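Local coordinates for protein enoyl-CoA hydratase carB homologue (Streptomyces cattleya, PDB 5O34) that probably acts as a crotonase-fold lyase, related to enoyl-CoA hydratases and to CarB, in the biosynthesis of the carbapenem antibiotic thienamycin, at residues G166-R178 with M202-A214. Sequence-based numbering, arbitrary orientation.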
ATOM      1  N   GLY A 166     -10.123  17.862  -1.237  1.00 52.98           N
ATOM      2  CA  GLY A 166     -11.566  17.726  -1.208  1.00 53.22           C
ATOM      3  C   GLY A 166     -12.253  18.723  -0.303  1.00 58.87           C
ATOM      4  O   GLY A 166     -11.713  19.099   0.742  1.00 58.47           O
ATOM      5  N   SER A 167     -13.448  19.166  -0.712  1.00 57.27           N
ATOM      6  CA  SER A 167     -14.293  20.015   0.120  1.00 58.85           C
ATOM      7  C   SER A 167     -15.052  19.015   1.005  1.00 65.70           C
ATOM      8  O   SER A 167     -15.086  17.824   0.673  1.00 64.63           O
ATOM      9  CB  SER A 167     -15.273  20.817  -0.733  1.00 61.73           C
ATOM     10  OG  SER A 167     -16.361  20.033  -1.199  1.00 70.07           O
ATOM     11  N   GLU A 168     -15.683  19.466   2.094  1.00 64.05           N
ATOM     12  CA  GLU A 168     -16.418  18.502   2.913  1.00 64.32           C
ATOM     13  C   GLU A 168     -17.730  18.021   2.218  1.00 66.62           C
ATOM     14  O   GLU A 168     -18.413  17.137   2.741  1.00 65.74           O
ATOM     15  CB  GLU A 168     -16.620  19.009   4.340  1.00 66.22           C
ATOM     16  CG  GLU A 168     -15.416  18.674   5.219  1.00 80.34           C
ATOM     17  CD  GLU A 168     -14.739  19.828   5.945  1.00110.00           C
ATOM     18  OE1 GLU A 168     -13.504  19.756   6.150  1.00106.41           O
ATOM     19  OE2 GLU A 168     -15.441  20.785   6.344  1.00109.76           O
ATOM     20  N   GLN A 169     -17.984  18.513   0.985  1.00 63.33           N
ATOM     21  CA  GLN A 169     -19.101  18.128   0.111  1.00 63.64           C
ATOM     22  C   GLN A 169     -18.645  17.023  -0.863  1.00 65.54           C
ATOM     23  O   GLN A 169     -19.478  16.434  -1.567  1.00 64.33           O
ATOM     24  CB  GLN A 169     -19.620  19.349  -0.695  1.00 65.77           C
ATOM     25  CG  GLN A 169     -20.352  20.417   0.128  1.00 85.84           C
ATOM     26  CD  GLN A 169     -21.589  19.897   0.829  1.00109.47           C
ATOM     27  OE1 GLN A 169     -21.563  19.572   2.023  1.00103.17           O
ATOM     28  NE2 GLN A 169     -22.705  19.829   0.109  1.00103.65           N
ATOM     29  N   ALA A 170     -17.318  16.759  -0.912  1.00 60.85           N
ATOM     30  CA  ALA A 170     -16.732  15.741  -1.783  1.00 59.59           C
ATOM     31  C   ALA A 170     -17.205  14.352  -1.375  1.00 62.19           C
ATOM     32  O   ALA A 170     -17.200  14.011  -0.192  1.00 62.38           O
ATOM     33  CB  ALA A 170     -15.209  15.820  -1.765  1.00 60.05           C
ATOM     34  N   ARG A 171     -17.701  13.591  -2.358  1.00 57.54           N
ATOM     35  CA  ARG A 171     -18.186  12.226  -2.178  1.00 56.41           C
ATOM     36  C   ARG A 171     -17.559  11.356  -3.274  1.00 56.97           C
ATOM     37  O   ARG A 171     -17.643  11.689  -4.454  1.00 55.96           O
ATOM     38  CB  ARG A 171     -19.728  12.177  -2.130  1.00 57.16           C
ATOM     39  CG  ARG A 171     -20.267  12.808  -0.840  1.00 70.01           C
ATOM     40  CD  ARG A 171     -21.778  12.798  -0.697  1.00 84.47           C
ATOM     41  NE  ARG A 171     -22.288  11.473  -0.337  1.00 97.32           N
ATOM     42  CZ  ARG A 171     -22.346  10.984   0.902  1.00112.15           C
ATOM     43  NH1 ARG A 171     -21.910  11.704   1.932  1.00100.44           N
ATOM     44  NH2 ARG A 171     -22.828   9.768   1.120  1.00 97.17           N
ATOM     45  N   LEU A 172     -16.829  10.304  -2.869  1.00 51.82           N
ATOM     46  CA  LEU A 172     -16.075   9.430  -3.784  1.00 50.07           C
ATOM     47  C   LEU A 172     -16.769   8.071  -3.972  1.00 53.48           C
ATOM     48  O   LEU A 172     -17.184   7.469  -2.983  1.00 53.63           O
ATOM     49  CB  LEU A 172     -14.642   9.273  -3.233  1.00 49.41           C
ATOM     50  CG  LEU A 172     -13.597  10.383  -3.541  1.00 53.53           C
ATOM     51  CD1 LEU A 172     -14.075  11.794  -3.228  1.00 53.51           C
ATOM     52  CD2 LEU A 172     -12.346  10.164  -2.764  1.00 54.34           C
ATOM     53  N   VAL A 173     -16.952   7.618  -5.237  1.00 48.36           N
ATOM     54  CA  VAL A 173     -17.649   6.374  -5.552  1.00 47.40           C
ATOM     55  C   VAL A 173     -16.982   5.676  -6.728  1.00 53.31           C
ATOM     56  O   VAL A 173     -16.549   6.301  -7.695  1.00 53.00           O
ATOM     57  CB  VAL A 173     -19.183   6.579  -5.852  1.00 50.46           C
ATOM     58  CG1 VAL A 173     -20.029   5.403  -5.366  1.00 49.67           C
ATOM     59  CG2 VAL A 173     -19.722   7.899  -5.295  1.00 50.27           C
ATOM     60  N   MET A 174     -16.980   4.332  -6.641  1.00 52.40           N
ATOM     61  CA  MET A 174     -16.546   3.432  -7.697  1.00 53.32           C
ATOM     62  C   MET A 174     -17.731   2.456  -7.891  1.00 57.08           C
ATOM     63  O   MET A 174     -17.624   1.318  -7.456  1.00 55.82           O
ATOM     64  CB  MET A 174     -15.251   2.666  -7.338  1.00 56.27           C
ATOM     65  CG  MET A 174     -13.995   3.340  -7.814  1.00 60.67           C
ATOM     66  SD  MET A 174     -13.906   3.700  -9.556  1.00 64.49           S
ATOM     67  CE  MET A 174     -12.463   4.303  -9.525  1.00 61.36           C
ATOM     68  N   PRO A 175     -18.910   2.922  -8.414  1.00 55.11           N
ATOM     69  CA  PRO A 175     -20.066   2.013  -8.596  1.00 55.08           C
ATOM     70  C   PRO A 175     -20.098   1.099  -9.851  1.00 57.59           C
ATOM     71  O   PRO A 175     -21.142   0.495 -10.109  1.00 58.80           O
ATOM     72  CB  PRO A 175     -21.250   2.987  -8.603  1.00 56.95           C
ATOM     73  CG  PRO A 175     -20.714   4.191  -9.272  1.00 61.22           C
ATOM     74  CD  PRO A 175     -19.214   4.265  -8.973  1.00 57.28           C
ATOM     75  N   GLU A 176     -19.000   1.017 -10.628  1.00 52.24           N
ATOM     76  CA  GLU A 176     -18.872   0.192 -11.846  1.00 51.91           C
ATOM     77  C   GLU A 176     -19.637  -1.144 -11.828  1.00 56.99           C
ATOM     78  O   GLU A 176     -20.348  -1.442 -12.795  1.00 58.28           O
ATOM     79  CB  GLU A 176     -17.397  -0.066 -12.194  1.00 53.09           C
ATOM     80  CG  GLU A 176     -16.773   1.022 -13.046  1.00 63.19           C
ATOM     81  CD  GLU A 176     -16.260   2.251 -12.323  1.00 82.42           C
ATOM     82  OE1 GLU A 176     -16.591   2.434 -11.128  1.00 73.28           O
ATOM     83  OE2 GLU A 176     -15.535   3.044 -12.966  1.00 79.36           O
ATOM     84  N   PHE A 177     -19.526  -1.915 -10.724  1.00 52.96           N
ATOM     85  CA  PHE A 177     -20.215  -3.204 -10.552  1.00 53.17           C
ATOM     86  C   PHE A 177     -21.738  -3.059 -10.486  1.00 58.25           C
ATOM     87  O   PHE A 177     -22.446  -3.819 -11.148  1.00 57.61           O
ATOM     88  CB  PHE A 177     -19.680  -3.989  -9.339  1.00 54.79           C
ATOM     89  CG  PHE A 177     -18.289  -4.566  -9.473  1.00 56.11           C
ATOM     90  CD1 PHE A 177     -17.628  -5.087  -8.370  1.00 59.18           C
ATOM     91  CD2 PHE A 177     -17.645  -4.606 -10.707  1.00 57.90           C
ATOM     92  CE1 PHE A 177     -16.349  -5.628  -8.494  1.00 60.10           C
ATOM     93  CE2 PHE A 177     -16.367  -5.152 -10.830  1.00 60.41           C
ATOM     94  CZ  PHE A 177     -15.728  -5.659  -9.725  1.00 58.86           C
ATOM     95  N   ARG A 178     -22.237  -2.078  -9.705  1.00 56.27           N
ATOM     96  CA  ARG A 178     -23.671  -1.783  -9.592  1.00 57.06           C
ATOM     97  C   ARG A 178     -24.233  -1.411 -10.981  1.00 61.80           C
ATOM     98  O   ARG A 178     -25.293  -1.896 -11.366  1.00 63.12           O
ATOM     99  CB  ARG A 178     -23.922  -0.656  -8.562  1.00 57.19           C
ATOM    100  CG  ARG A 178     -25.402  -0.276  -8.402  1.00 67.58           C
ATOM    101  CD  ARG A 178     -25.748   0.274  -7.030  1.00 73.84           C
ATOM    102  NE  ARG A 178     -25.081   1.547  -6.770  1.00 84.23           N
ATOM    103  CZ  ARG A 178     -24.563   1.903  -5.598  1.00 95.73           C
ATOM    104  NH1 ARG A 178     -24.640   1.080  -4.554  1.00 78.65           N
ATOM    105  NH2 ARG A 178     -23.963   3.075  -5.457  1.00 81.17           N
ATOM    106  N   MET A 202     -14.553  -0.560  -1.607  1.00 45.95           N
ATOM    107  CA  MET A 202     -15.178   0.338  -2.580  1.00 46.37           C
ATOM    108  C   MET A 202     -15.814  -0.371  -3.768  1.00 50.74           C
ATOM    109  O   MET A 202     -16.966  -0.081  -4.083  1.00 50.52           O
ATOM    110  CB  MET A 202     -14.199   1.410  -3.056  1.00 48.85           C
ATOM    111  CG  MET A 202     -13.975   2.486  -2.051  1.00 52.95           C
ATOM    112  SD  MET A 202     -13.119   3.888  -2.766  1.00 58.41           S
ATOM    113  CE  MET A 202     -14.534   4.878  -3.364  1.00 54.38           C
ATOM    114  N   LEU A 203     -15.081  -1.292  -4.421  1.00 47.55           N
ATOM    115  CA  LEU A 203     -15.582  -2.033  -5.590  1.00 47.58           C
ATOM    116  C   LEU A 203     -16.751  -2.941  -5.270  1.00 51.08           C
ATOM    117  O   LEU A 203     -17.704  -2.995  -6.047  1.00 51.92           O
ATOM    118  CB  LEU A 203     -14.478  -2.884  -6.279  1.00 47.81           C
ATOM    119  CG  LEU A 203     -13.267  -2.222  -6.989  1.00 52.12           C
ATOM    120  CD1 LEU A 203     -12.846  -3.037  -8.202  1.00 51.66           C
ATOM    121  CD2 LEU A 203     -13.530  -0.782  -7.408  1.00 54.50           C
ATOM    122  N   LEU A 204     -16.684  -3.657  -4.134  1.00 47.19           N
ATOM    123  CA  LEU A 204     -17.686  -4.654  -3.755  1.00 46.38           C
ATOM    124  C   LEU A 204     -18.937  -4.111  -3.079  1.00 51.53           C
ATOM    125  O   LEU A 204     -19.987  -4.748  -3.202  1.00 53.15           O
ATOM    126  CB  LEU A 204     -17.059  -5.766  -2.898  1.00 45.82           C
ATOM    127  CG  LEU A 204     -15.913  -6.560  -3.535  1.00 48.79           C
ATOM    128  CD1 LEU A 204     -15.316  -7.525  -2.533  1.00 48.79           C
ATOM    129  CD2 LEU A 204     -16.333  -7.266  -4.828  1.00 47.60           C
ATOM    130  N   THR A 205     -18.852  -2.980  -2.366  1.00 48.75           N
ATOM    131  CA  THR A 205     -20.035  -2.408  -1.700  1.00 49.83           C
ATOM    132  C   THR A 205     -20.701  -1.323  -2.567  1.00 57.09           C
ATOM    133  O   THR A 205     -21.898  -1.043  -2.399  1.00 57.27           O
ATOM    134  CB  THR A 205     -19.684  -1.788  -0.326  1.00 54.87           C
ATOM    135  OG1 THR A 205     -18.870  -0.629  -0.516  1.00 54.88           O
ATOM    136  CG2 THR A 205     -19.039  -2.778   0.648  1.00 53.40           C
ATOM    137  N   CYS A 206     -19.892  -0.661  -3.431  1.00 54.87           N
ATOM    138  CA  CYS A 206     -20.261   0.478  -4.280  1.00 54.80           C
ATOM    139  C   CYS A 206     -20.795   1.665  -3.462  1.00 58.36           C
ATOM    140  O   CYS A 206     -21.451   2.550  -4.004  1.00 58.51           O
ATOM    141  CB  CYS A 206     -21.204   0.072  -5.407  1.00 55.51           C
ATOM    142  SG  CYS A 206     -20.489  -1.132  -6.548  1.00 59.89           S
ATOM    143  N   ASP A 207     -20.446   1.692  -2.161  1.00 55.04           N
ATOM    144  CA  ASP A 207     -20.791   2.736  -1.204  1.00 55.05           C
ATOM    145  C   ASP A 207     -20.004   3.995  -1.497  1.00 59.43           C
ATOM    146  O   ASP A 207     -18.930   3.947  -2.107  1.00 59.03           O
ATOM    147  CB  ASP A 207     -20.478   2.278   0.235  1.00 57.27           C
ATOM    148  CG  ASP A 207     -21.435   1.258   0.840  1.00 70.78           C
ATOM    149  OD1 ASP A 207     -22.392   0.832   0.132  1.00 71.17           O
ATOM    150  OD2 ASP A 207     -21.236   0.888   2.025  1.00 77.65           O
ATOM    151  N   GLU A 208     -20.540   5.125  -1.037  1.00 56.42           N
ATOM    152  CA  GLU A 208     -19.932   6.433  -1.199  1.00 56.11           C
ATOM    153  C   GLU A 208     -18.977   6.672  -0.051  1.00 58.84           C
ATOM    154  O   GLU A 208     -19.219   6.228   1.069  1.00 60.00           O
ATOM    155  CB  GLU A 208     -21.002   7.535  -1.266  1.00 57.70           C
ATOM    156  CG  GLU A 208     -22.009   7.333  -2.396  1.00 70.77           C
ATOM    157  CD  GLU A 208     -23.094   8.388  -2.574  1.00 93.37           C
ATOM    158  OE1 GLU A 208     -23.231   9.271  -1.697  1.00 87.75           O
ATOM    159  OE2 GLU A 208     -23.827   8.318  -3.587  1.00 84.77           O
ATOM    160  N   TRP A 209     -17.874   7.343  -0.346  1.00 53.91           N
ATOM    161  CA  TRP A 209     -16.862   7.672   0.624  1.00 52.96           C
ATOM    162  C   TRP A 209     -16.925   9.156   0.923  1.00 59.19           C
ATOM    163  O   TRP A 209     -16.379   9.950   0.153  1.00 59.65           O
ATOM    164  CB  TRP A 209     -15.472   7.246   0.126  1.00 50.58           C
ATOM    165  CG  TRP A 209     -14.911   6.055   0.837  1.00 50.37           C
ATOM    166  CD1 TRP A 209     -13.833   6.038   1.662  1.00 52.96           C
ATOM    167  CD2 TRP A 209     -15.398   4.708   0.782  1.00 49.82           C
ATOM    168  NE1 TRP A 209     -13.635   4.773   2.156  1.00 52.19           N
ATOM    169  CE2 TRP A 209     -14.565   3.929   1.611  1.00 53.43           C
ATOM    170  CE3 TRP A 209     -16.449   4.075   0.096  1.00 51.00           C
ATOM    171  CZ2 TRP A 209     -14.748   2.552   1.779  1.00 52.40           C
ATOM    172  CZ3 TRP A 209     -16.636   2.711   0.273  1.00 52.37           C
ATOM    173  CH2 TRP A 209     -15.785   1.964   1.099  1.00 52.87           C
ATOM    174  N   PRO A 210     -17.593   9.552   2.035  1.00 56.51           N
ATOM    175  CA  PRO A 210     -17.600  10.980   2.413  1.00 56.17           C
ATOM    176  C   PRO A 210     -16.187  11.486   2.692  1.00 60.22           C
ATOM    177  O   PRO A 210     -15.272  10.691   2.941  1.00 61.21           O
ATOM    178  CB  PRO A 210     -18.496  11.043   3.662  1.00 57.98           C
ATOM    179  CG  PRO A 210     -18.684   9.652   4.107  1.00 62.93           C
ATOM    180  CD  PRO A 210     -18.304   8.703   3.020  1.00 58.41           C
ATOM    181  N   ALA A 211     -16.015  12.818   2.591  1.00 56.45           N
ATOM    182  CA  ALA A 211     -14.729  13.524   2.677  1.00 56.37           C
ATOM    183  C   ALA A 211     -13.803  13.099   3.825  1.00 61.96           C
ATOM    184  O   ALA A 211     -12.613  12.869   3.569  1.00 61.73           O
ATOM    185  CB  ALA A 211     -14.956  15.026   2.717  1.00 56.97           C
ATOM    186  N   GLU A 212     -14.342  12.969   5.061  1.00 60.09           N
ATOM    187  CA  GLU A 212     -13.607  12.622   6.305  1.00 60.18           C
ATOM    188  C   GLU A 212     -13.056  11.199   6.294  1.00 60.97           C
ATOM    189  O   GLU A 212     -11.885  10.984   6.622  1.00 60.45           O
ATOM    190  CB  GLU A 212     -14.476  12.904   7.557  1.00 62.14           C
ATOM    191  CG  GLU A 212     -14.716  14.391   7.831  1.00 77.88           C
ATOM    192  CD  GLU A 212     -13.511  15.319   7.731  1.00 99.32           C
ATOM    193  OE1 GLU A 212     -12.483  15.046   8.396  1.00 80.32           O
ATOM    194  OE2 GLU A 212     -13.601  16.328   6.992  1.00 94.34           O
ATOM    195  N   ARG A 213     -13.881  10.261   5.812  1.00 55.77           N
ATOM    196  CA  ARG A 213     -13.557   8.859   5.573  1.00 55.40           C
ATOM    197  C   ARG A 213     -12.523   8.736   4.414  1.00 59.78           C
ATOM    198  O   ARG A 213     -11.543   7.986   4.550  1.00 59.87           O
ATOM    199  CB  ARG A 213     -14.838   8.100   5.231  1.00 55.87           C
ATOM    200  CG  ARG A 213     -14.593   6.643   4.914  1.00 64.50           C
ATOM    201  CD  ARG A 213     -15.608   5.742   5.520  1.00 68.11           C
ATOM    202  NE  ARG A 213     -16.279   4.977   4.472  1.00 73.65           N
ATOM    203  CZ  ARG A 213     -17.601   4.821   4.399  1.00 85.50           C
ATOM    204  NH1 ARG A 213     -18.398   5.362   5.317  1.00 84.67           N
ATOM    205  NH2 ARG A 213     -18.135   4.115   3.408  1.00 54.83           N
ATOM    206  N   ALA A 214     -12.740   9.472   3.282  1.00 54.51           N
ATOM    207  CA  ALA A 214     -11.810   9.479   2.133  1.00 53.30           C
ATOM    208  C   ALA A 214     -10.412   9.949   2.505  1.00 55.82           C
ATOM    209  O   ALA A 214      -9.423   9.383   2.028  1.00 55.81           O
ATOM    210  CB  ALA A 214     -12.361  10.319   0.994  1.00 53.88           C
TER
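A single carboxylate oxygen, OE1 of E208, takes two nitrogens of R171, NE at 2.8 Å and NH2 at 2.9 Å. The guanidinium turns its NE/NH2 side to this oxygen, which lies in the guanidinium plane although the carboxylate is turned 65° from it; NE comes nearly in line with the C-O bond and NH2 from the anti side. The arginine reaches OE1 because its chain, straight as far as CD, bends at chi3 (76°), whereas the glutamate is extended beyond CG. The other oxygen, OE2, has a weak hydrogen bond with Y149. E208 also uses a methylene, its CG meeting V173 CG2 at 3.7 Å.

Beside this bridge, L172 and W209 form an antiparallel hydrogen-bonded pair: W209 N gives a 2.7 Å bond to L172 O, and L172 N bonds to W209 O in return. Thus the short, weakly bonded strand 209-210 lies at the edge, within this chain, of a small three-stranded sheet whose central strand, 171-173, also runs parallel to 149-151. The branched L172 suits the inward face, where CD2 touches A214 CB and L155 and L219 close round it; W209 packs one ring face on M202 CG and bonds D217 through NE1.

Where helix 196-205 ends, C206 turns with positive phi and offers a small, weakly polar thiol whose SG packs on P175 CA and F177 CB. Its CB lies over one guanidinium face of R178. The ring edge at F177 CE1 meets L204 CD2 at 4.0 Å; Y243 of a neighbouring subunit packs on F177 and bonds L204 O. At the far end A211, small enough to fit, rests its CB on S167 O.

Within the crotonase-like fold this seam joins the small sheet to helices 196-205 and 211-217; its doubly gripped oxygen would probably keep E208 ionised.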